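Local coordinates for protein carboxylesterase (Est-2) (Archaeoglobus fulgidus, PDB 5FRD) that probably hydrolyses carboxylic esters as an alpha/beta-hydrolase of a thermophilic archaeon, and binds coenzyme A close to its active site, at residues N63-Y68 with G92-K97; G115-V120 with D176-Y181. All blocks are in the same frame, centred on the assembly; numbering follows the deposited sequence. Where two conformers were deposited one is given.

Contact 1 (N63-Y68 with G92-K97); sequences NSVDEY and GAVAQK
V65 opens the helix 65-79 and pushes its CG1 methyl into a hollow on the helix 90-101, joining two helices of the alpha/beta-hydrolase fold. The hollow is walled by A93, V94 and K97, the last two residues lying one and four positions after the first. With CG1 anti to its backbone N (chi1 174°), V65 sends that methyl down to the backbone, where V65 CG1 lies 3.6 Å from A93 C. The methyl of A93 and the CG of K97 border it. Alanine suits this place because a longer side chain would probably compete with V65 CG1 for the same space. The filling is mutual: V94 raises a bump of its own, and its CG2 settles between V65 CG1 at 3.9 Å and Y68 CB at 3.8 Å, residues one turn apart. Beta-branched valines give both helices short, broad bumps that fit shallow hollows. Beyond CB the ring of Y68 turns away from the helix 90-101, and its OH is hydrogen-bonded to N53 and P52.

At the partly exposed border the aliphatic chain of K97, bent at chi2 (-69°), crosses the D66 carboxylate, with K97 CD 3.4 Å from D66 OD1. The salt bridge from K97 NZ to D66 OD2 is long and weak at 3.4 Å, and because both side chains were modelled in two conformations it is doubtful as a lasting tie. S64, a small polar residue well suited to an N-cap, caps the first helix by accepting from E67 N at its OG. On a flank of the second helix, G92 O takes both Q96 N and Q96 NE2, which approach its carbonyl plane from opposite faces.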
loop_
_atom_site.group_PDB
_atom_site.type_symbol
_atom_site.label_atom_id
_atom_site.label_comp_id
_atom_site.label_asym_id
_atom_site.label_seq_id
_atom_site.Cartn_x
_atom_site.Cartn_y
_atom_site.Cartn_z
ATOM N N ASN A 63 -5.195 13.468 9.879
ATOM C CA ASN A 63 -6.330 14.048 9.166
ATOM C C ASN A 63 -6.227 14.051 7.644
ATOM O O ASN A 63 -7.149 14.475 6.943
ATOM C CB ASN A 63 -6.546 15.465 9.721
ATOM C CG ASN A 63 -7.012 15.440 11.169
ATOM O OD1 ASN A 63 -7.878 14.637 11.550
ATOM N ND2 ASN A 63 -6.441 16.304 11.975
ATOM N N SER A 64 -5.122 13.511 7.110
ATOM C CA SER A 64 -4.941 13.467 5.671
ATOM C C SER A 64 -3.959 12.387 5.260
ATOM O O SER A 64 -3.106 11.968 6.054
ATOM C CB SER A 64 -4.416 14.808 5.140
ATOM O OG SER A 64 -3.117 15.055 5.621
ATOM N N VAL A 65 -4.083 11.969 4.008
ATOM C CA VAL A 65 -3.073 11.119 3.375
ATOM C C VAL A 65 -1.695 11.790 3.448
ATOM O O VAL A 65 -0.698 11.107 3.695
ATOM C CB VAL A 65 -3.461 10.770 1.936
ATOM C CG1 VAL A 65 -2.352 10.016 1.217
ATOM C CG2 VAL A 65 -4.718 9.913 1.896
ATOM N N ASP A 66 -1.614 13.102 3.230
ATOM C CA ASP A 66 -0.344 13.828 3.336
ATOM C C ASP A 66 0.352 13.647 4.685
ATOM O O ASP A 66 1.578 13.512 4.745
ATOM C CB ASP A 66 -0.553 15.344 3.096
ATOM C CG ASP A 66 -0.444 15.740 1.630
ATOM O OD1 ASP A 66 0.445 15.222 0.923
ATOM O OD2 ASP A 66 -1.239 16.599 1.188
ATOM N N GLU A 67 -0.407 13.649 5.783
ATOM C CA GLU A 67 0.163 13.445 7.101
ATOM C C GLU A 67 0.773 12.015 7.230
ATOM O O GLU A 67 1.858 11.845 7.763
ATOM C CB GLU A 67 -0.900 13.768 8.164
ATOM C CG GLU A 67 -1.085 15.271 8.357
ATOM C CD GLU A 67 -2.430 15.663 8.955
ATOM O OE1 GLU A 67 -2.885 15.015 9.921
ATOM O OE2 GLU A 67 -3.042 16.634 8.454
ATOM N N TYR A 68 0.045 11.004 6.735
ATOM C CA TYR A 68 0.661 9.685 6.715
ATOM C C TYR A 68 1.907 9.651 5.849
ATOM O O TYR A 68 2.874 8.953 6.157
ATOM C CB TYR A 68 -0.329 8.601 6.248
ATOM C CG TYR A 68 -1.244 8.084 7.322
ATOM C CD1 TYR A 68 -0.757 7.726 8.567
ATOM C CD2 TYR A 68 -2.599 7.867 7.084
ATOM C CE1 TYR A 68 -1.567 7.236 9.564
ATOM C CE2 TYR A 68 -3.435 7.385 8.097
ATOM C CZ TYR A 68 -2.900 7.063 9.343
ATOM O OH TYR A 68 -3.699 6.609 10.387
ATOM N N GLY A 92 -0.894 3.134 -1.387
ATOM C CA GLY A 92 -0.549 3.666 -2.697
ATOM C C GLY A 92 -0.839 5.151 -2.814
ATOM O O GLY A 92 -0.127 5.858 -3.525
ATOM N N ALA A 93 -1.869 5.621 -2.137
ATOM C CA ALA A 93 -2.150 7.076 -2.040
ATOM C C ALA A 93 -1.036 7.746 -1.249
ATOM O O ALA A 93 -0.509 8.806 -1.632
ATOM C CB ALA A 93 -3.503 7.341 -1.429
ATOM N N VAL A 94 -0.660 7.142 -0.134
ATOM C CA VAL A 94 0.459 7.620 0.686
ATOM C C VAL A 94 1.728 7.639 -0.150
ATOM O O VAL A 94 2.458 8.638 -0.126
ATOM C CB VAL A 94 0.622 6.769 1.962
ATOM C CG1 VAL A 94 1.892 7.155 2.711
ATOM C CG2 VAL A 94 -0.595 6.914 2.852
ATOM N N ALA A 95 1.994 6.591 -0.934
ATOM C CA ALA A 95 3.158 6.564 -1.803
ATOM C C ALA A 95 3.174 7.704 -2.817
ATOM O O ALA A 95 4.237 8.280 -3.060
ATOM C CB ALA A 95 3.252 5.219 -2.524
ATOM N N GLN A 96 2.033 7.997 -3.430
ATOM C CA GLN A 96 1.964 9.075 -4.397
ATOM C C GLN A 96 2.266 10.412 -3.714
ATOM O O GLN A 96 3.074 11.191 -4.257
ATOM C CB GLN A 96 0.589 9.122 -5.050
ATOM C CG GLN A 96 0.325 7.954 -5.974
ATOM C CD GLN A 96 -1.114 7.896 -6.390
ATOM O OE1 GLN A 96 -1.547 8.665 -7.243
ATOM N NE2 GLN A 96 -1.893 7.024 -5.764
ATOM N N LYS A 97 1.671 10.681 -2.550
ATOM C CA LYS A 97 1.944 11.915 -1.823
ATOM C C LYS A 97 3.389 11.978 -1.350
ATOM O O LYS A 97 4.015 13.066 -1.365
ATOM C CB LYS A 97 0.962 12.144 -0.691
ATOM C CG LYS A 97 -0.467 12.368 -1.138
ATOM C CD LYS A 97 -0.708 13.682 -1.869
ATOM C CE LYS A 97 -2.136 14.168 -1.679
ATOM N NZ LYS A 97 -2.208 15.633 -1.913
#

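Contact 2 (G115-V120 with D176-Y181); sequences GARLRV and DLLEDY. With COA (coenzyme A), chain C.
The coenzyme A pocket is lined here by R117, whose long side chain runs beside D176 and beneath L178 on its way to the ligand's pyrophosphate. Its guanidinium is used along the edge: NE gives a nearly straight bond (169°) to D176 OD1 at 2.8 Å, while NH1 donates to COA O1A, also at 2.8 Å. The bend at chi3 (-75°) turns the flat group so that it meets both. The carboxylate stands almost perpendicular to it, the planes 82° apart, and OD1 is gripped from opposite faces by R117 NE and by L178 N, the latter closing an Asx turn. L178 CD2 lies 3.5 Å over the centre of the R117 guanidinium and covers that face, while the edge bonds to D176 and COA fix its rotation. A leucine in place of R117 would probably leave the O1A phosphate oxygen without this charged donor and D176 without its salt-bridge mate.

The backbones are tied as well. L177 N donates to A116 O at 2.7 Å in the single beta bridge that pairs R117 with D176, and R117 O receives COA N6A at 2.9 Å. G115 suits its place because any CB would collide with that same amino group. The small methyl of A116 fits against L178 CD1 and, at 3.7 Å, Y181 CD2, while L178 CD1 also reaches the adenine. The loop 115-120 follows strand 106-112, and the start of helix 178-182 rests against it. A116 and L178 pack on F210 of helix 205-214, and L177 leans on helix 90-101.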
loop_
_atom_site.group_PDB
_atom_site.type_symbol
_atom_site.label_atom_id
_atom_site.label_comp_id
_atom_site.label_asym_id
_atom_site.label_seq_id
_atom_site.Cartn_x
_atom_site.Cartn_y
_atom_site.Cartn_z
ATOM N N GLY A 115 -5.123 3.866 -6.728
ATOM C CA GLY A 115 -5.748 4.752 -7.697
ATOM C C GLY A 115 -5.357 6.184 -7.443
ATOM O O GLY A 115 -4.857 6.551 -6.363
ATOM N N ALA A 116 -5.597 7.009 -8.444
ATOM C CA ALA A 116 -5.424 8.464 -8.329
ATOM C C ALA A 116 -6.546 9.157 -7.579
ATOM O O ALA A 116 -6.414 10.298 -7.165
ATOM C CB ALA A 116 -5.284 9.065 -9.717
ATOM N N ARG A 117 -7.636 8.446 -7.356
ATOM C CA ARG A 117 -8.791 8.881 -6.600
ATOM C C ARG A 117 -9.392 7.617 -5.991
ATOM O O ARG A 117 -9.500 6.582 -6.695
ATOM C CB ARG A 117 -9.816 9.553 -7.515
ATOM C CG ARG A 117 -11.006 10.148 -6.774
ATOM C CD ARG A 117 -12.084 10.617 -7.741
ATOM N NE ARG A 117 -11.691 11.867 -8.390
ATOM C CZ ARG A 117 -12.428 12.508 -9.293
ATOM N NH1 ARG A 117 -13.585 12.008 -9.712
ATOM N NH2 ARG A 117 -11.964 13.645 -9.809
ATOM N N LEU A 118 -9.753 7.688 -4.707
ATOM C CA LEU A 118 -10.164 6.484 -3.968
ATOM C C LEU A 118 -11.479 6.664 -3.237
ATOM O O LEU A 118 -11.628 6.318 -2.055
ATOM C CB LEU A 118 -9.032 6.049 -3.028
ATOM C CG LEU A 118 -7.753 5.543 -3.706
ATOM C CD1 LEU A 118 -6.675 5.309 -2.657
ATOM C CD2 LEU A 118 -7.998 4.255 -4.493
ATOM N N ARG A 119 -12.484 7.135 -3.966
ATOM C CA ARG A 119 -13.817 7.170 -3.413
ATOM C C ARG A 119 -14.233 5.779 -2.906
ATOM O O ARG A 119 -13.938 4.760 -3.533
ATOM C CB ARG A 119 -14.818 7.645 -4.469
ATOM C CG ARG A 119 -14.716 9.133 -4.800
ATOM C CD ARG A 119 -15.206 10.062 -3.682
ATOM N NE ARG A 119 -16.442 9.602 -3.076
ATOM C CZ ARG A 119 -17.639 9.610 -3.663
ATOM N NH1 ARG A 119 -17.801 10.120 -4.876
ATOM N NH2 ARG A 119 -18.686 9.088 -3.014
ATOM N N VAL A 120 -14.935 5.774 -1.782
ATOM C CA VAL A 120 -15.403 4.555 -1.157
ATOM C C VAL A 120 -16.937 4.432 -1.267
ATOM O O VAL A 120 -17.664 5.386 -0.979
ATOM C CB VAL A 120 -14.973 4.511 0.313
ATOM C CG1 VAL A 120 -15.441 3.220 0.977
ATOM C CG2 VAL A 120 -13.458 4.680 0.437
ATOM N N ASP A 176 -7.782 12.674 -3.896
ATOM C CA ASP A 176 -8.086 12.949 -5.301
ATOM C C ASP A 176 -6.952 13.713 -5.973
ATOM O O ASP A 176 -6.792 14.926 -5.754
ATOM C CB ASP A 176 -9.398 13.745 -5.405
ATOM C CG ASP A 176 -9.799 14.027 -6.839
ATOM O OD1 ASP A 176 -9.361 13.301 -7.761
ATOM O OD2 ASP A 176 -10.537 15.006 -7.054
ATOM N N LEU A 177 -6.195 13.001 -6.807
ATOM C CA LEU A 177 -5.188 13.576 -7.668
ATOM C C LEU A 177 -5.565 13.410 -9.150
ATOM O O LEU A 177 -4.728 13.653 -10.015
ATOM C CB LEU A 177 -3.854 12.892 -7.415
ATOM C CG LEU A 177 -3.202 13.078 -6.053
ATOM C CD1 LEU A 177 -1.912 12.291 -5.954
ATOM C CD2 LEU A 177 -2.927 14.550 -5.755
ATOM N N LEU A 178 -6.794 13.019 -9.448
ATOM C CA LEU A 178 -7.128 12.532 -10.797
ATOM C C LEU A 178 -6.886 13.623 -11.872
ATOM O O LEU A 178 -6.221 13.369 -12.870
ATOM C CB LEU A 178 -8.571 12.031 -10.814
ATOM C CG LEU A 178 -9.066 11.272 -12.034
ATOM C CD1 LEU A 178 -8.394 9.918 -12.105
ATOM C CD2 LEU A 178 -10.587 11.108 -11.972
ATOM N N GLU A 179 -7.422 14.803 -11.649
ATOM C CA GLU A 179 -7.310 15.874 -12.642
ATOM C C GLU A 179 -5.876 16.338 -12.802
ATOM O O GLU A 179 -5.473 16.684 -13.897
ATOM C CB GLU A 179 -8.276 17.032 -12.328
ATOM C CG GLU A 179 -9.734 16.660 -12.577
ATOM C CD GLU A 179 -10.025 16.300 -14.029
ATOM O OE1 GLU A 179 -9.491 16.981 -14.937
ATOM O OE2 GLU A 179 -10.776 15.325 -14.260
ATOM N N ASP A 180 -5.105 16.321 -11.715
ATOM C CA ASP A 180 -3.697 16.691 -11.779
ATOM C C ASP A 180 -2.893 15.740 -12.662
ATOM O O ASP A 180 -1.986 16.159 -13.364
ATOM C CB ASP A 180 -3.098 16.760 -10.376
ATOM C CG ASP A 180 -3.651 17.914 -9.536
ATOM O OD1 ASP A 180 -4.283 18.846 -10.067
ATOM O OD2 ASP A 180 -3.430 17.894 -8.311
ATOM N N TYR A 181 -3.216 14.444 -12.652
ATOM C CA TYR A 181 -2.652 13.551 -13.632
ATOM C C TYR A 181 -3.179 13.885 -15.038
ATOM O O TYR A 181 -2.400 13.929 -15.967
ATOM C CB TYR A 181 -2.992 12.080 -13.339
ATOM C CG TYR A 181 -2.155 11.388 -12.288
ATOM C CD1 TYR A 181 -0.935 10.815 -12.604
ATOM C CD2 TYR A 181 -2.637 11.247 -10.994
ATOM C CE1 TYR A 181 -0.185 10.139 -11.636
ATOM C CE2 TYR A 181 -1.896 10.584 -10.019
ATOM C CZ TYR A 181 -0.698 10.026 -10.348
ATOM O OH TYR A 181 0.025 9.378 -9.361
HETATM N N1A COA C . -8.794 6.158 -11.870
HETATM C C2A COA C . -9.392 6.420 -13.041
HETATM N N3A COA C . -10.640 6.900 -13.103
HETATM C C4A COA C . -11.338 7.160 -11.975
HETATM C C5A COA C . -10.762 6.909 -10.670
HETATM C C6A COA C . -9.404 6.393 -10.669
HETATM N N6A COA C . -8.799 6.125 -9.493
HETATM N N7A COA C . -11.661 7.223 -9.724
HETATM C C8A COA C . -12.735 7.681 -10.391
HETATM N N9A COA C . -12.531 7.631 -11.724
HETATM C C1B COA C . -13.522 8.020 -12.746
HETATM C C2B COA C . -14.609 6.984 -12.753
HETATM O O2B COA C . -14.232 5.889 -13.585
HETATM C C3B COA C . -15.802 7.799 -13.225
HETATM O O3B COA C . -15.769 7.882 -14.648
HETATM P P3B COA C . -17.095 7.699 -15.557
HETATM O O7A COA C . -17.935 8.879 -15.111
HETATM O O8A COA C . -17.618 6.331 -15.169
HETATM O O9A COA C . -16.563 7.768 -16.971
HETATM C C4B COA C . -15.558 9.171 -12.626
HETATM O O4B COA C . -14.139 9.240 -12.386
HETATM C C5B COA C . -16.315 9.440 -11.335
HETATM O O5B COA C . -15.975 8.431 -10.370
HETATM P P1A COA C . -15.910 8.764 -8.801
HETATM O O1A COA C . -15.186 10.022 -8.553
HETATM O O2A COA C . -15.347 7.494 -8.161
HETATM O O3A COA C . -17.408 9.029 -8.280
HETATM P P2A COA C . -18.742 8.153 -8.487
HETATM O O4A COA C . -19.722 8.905 -7.629
HETATM O O5A COA C . -18.958 7.875 -9.942
HETATM O O6A COA C . -18.468 6.689 -7.856
HETATM C CBP COA C . -18.067 5.011 -6.235
HETATM C CCP COA C . -18.251 6.505 -6.462
HETATM C CDP COA C . -17.761 4.791 -4.755
HETATM C CEP COA C . -19.379 4.296 -6.615
HETATM C CAP COA C . -16.888 4.511 -7.108
HETATM O OAP COA C . -15.701 5.304 -6.848
HETATM C C9P COA C . -16.584 3.046 -6.884
HETATM O O9P COA C . -17.366 2.195 -7.251
HETATM N N8P COA C . -15.408 2.754 -6.299
HETATM C C7P COA C . -14.885 1.392 -6.157
HETATM C C6P COA C . -15.269 0.711 -4.848
HETATM C C5P COA C . -14.620 1.207 -3.570
HETATM O O5P COA C . -15.311 1.465 -2.576
HETATM N N4P COA C . -13.287 1.284 -3.552
HETATM C C3P COA C . -12.540 1.628 -2.365
HETATM C C2P COA C . -11.302 2.403 -2.752
HETATM S S1P COA C . -10.310 2.684 -1.269
#

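Overall arrangement
Contact 1 closes before contact 2 opens along the chain, and their centres lie about 12 Å apart. Helix 90-101 joins them: one flank takes helix 65-79, while on another Q96 probably bonds through OE1 to Y181 OH (2.7 Å) and through NE2 to G115 O (3.1 Å). This helix follows strand 83-88 and a turn that resembles a nucleophile elbow, whereas loop 115-120 leaves the neighbouring parallel strand 106-112. Between the segments of contact 2 the chain is mostly helical and has no strand, consistent with a cap inserted into the hydrolase core. Core helix packing and the coenzyme A pocket are thus directly connected.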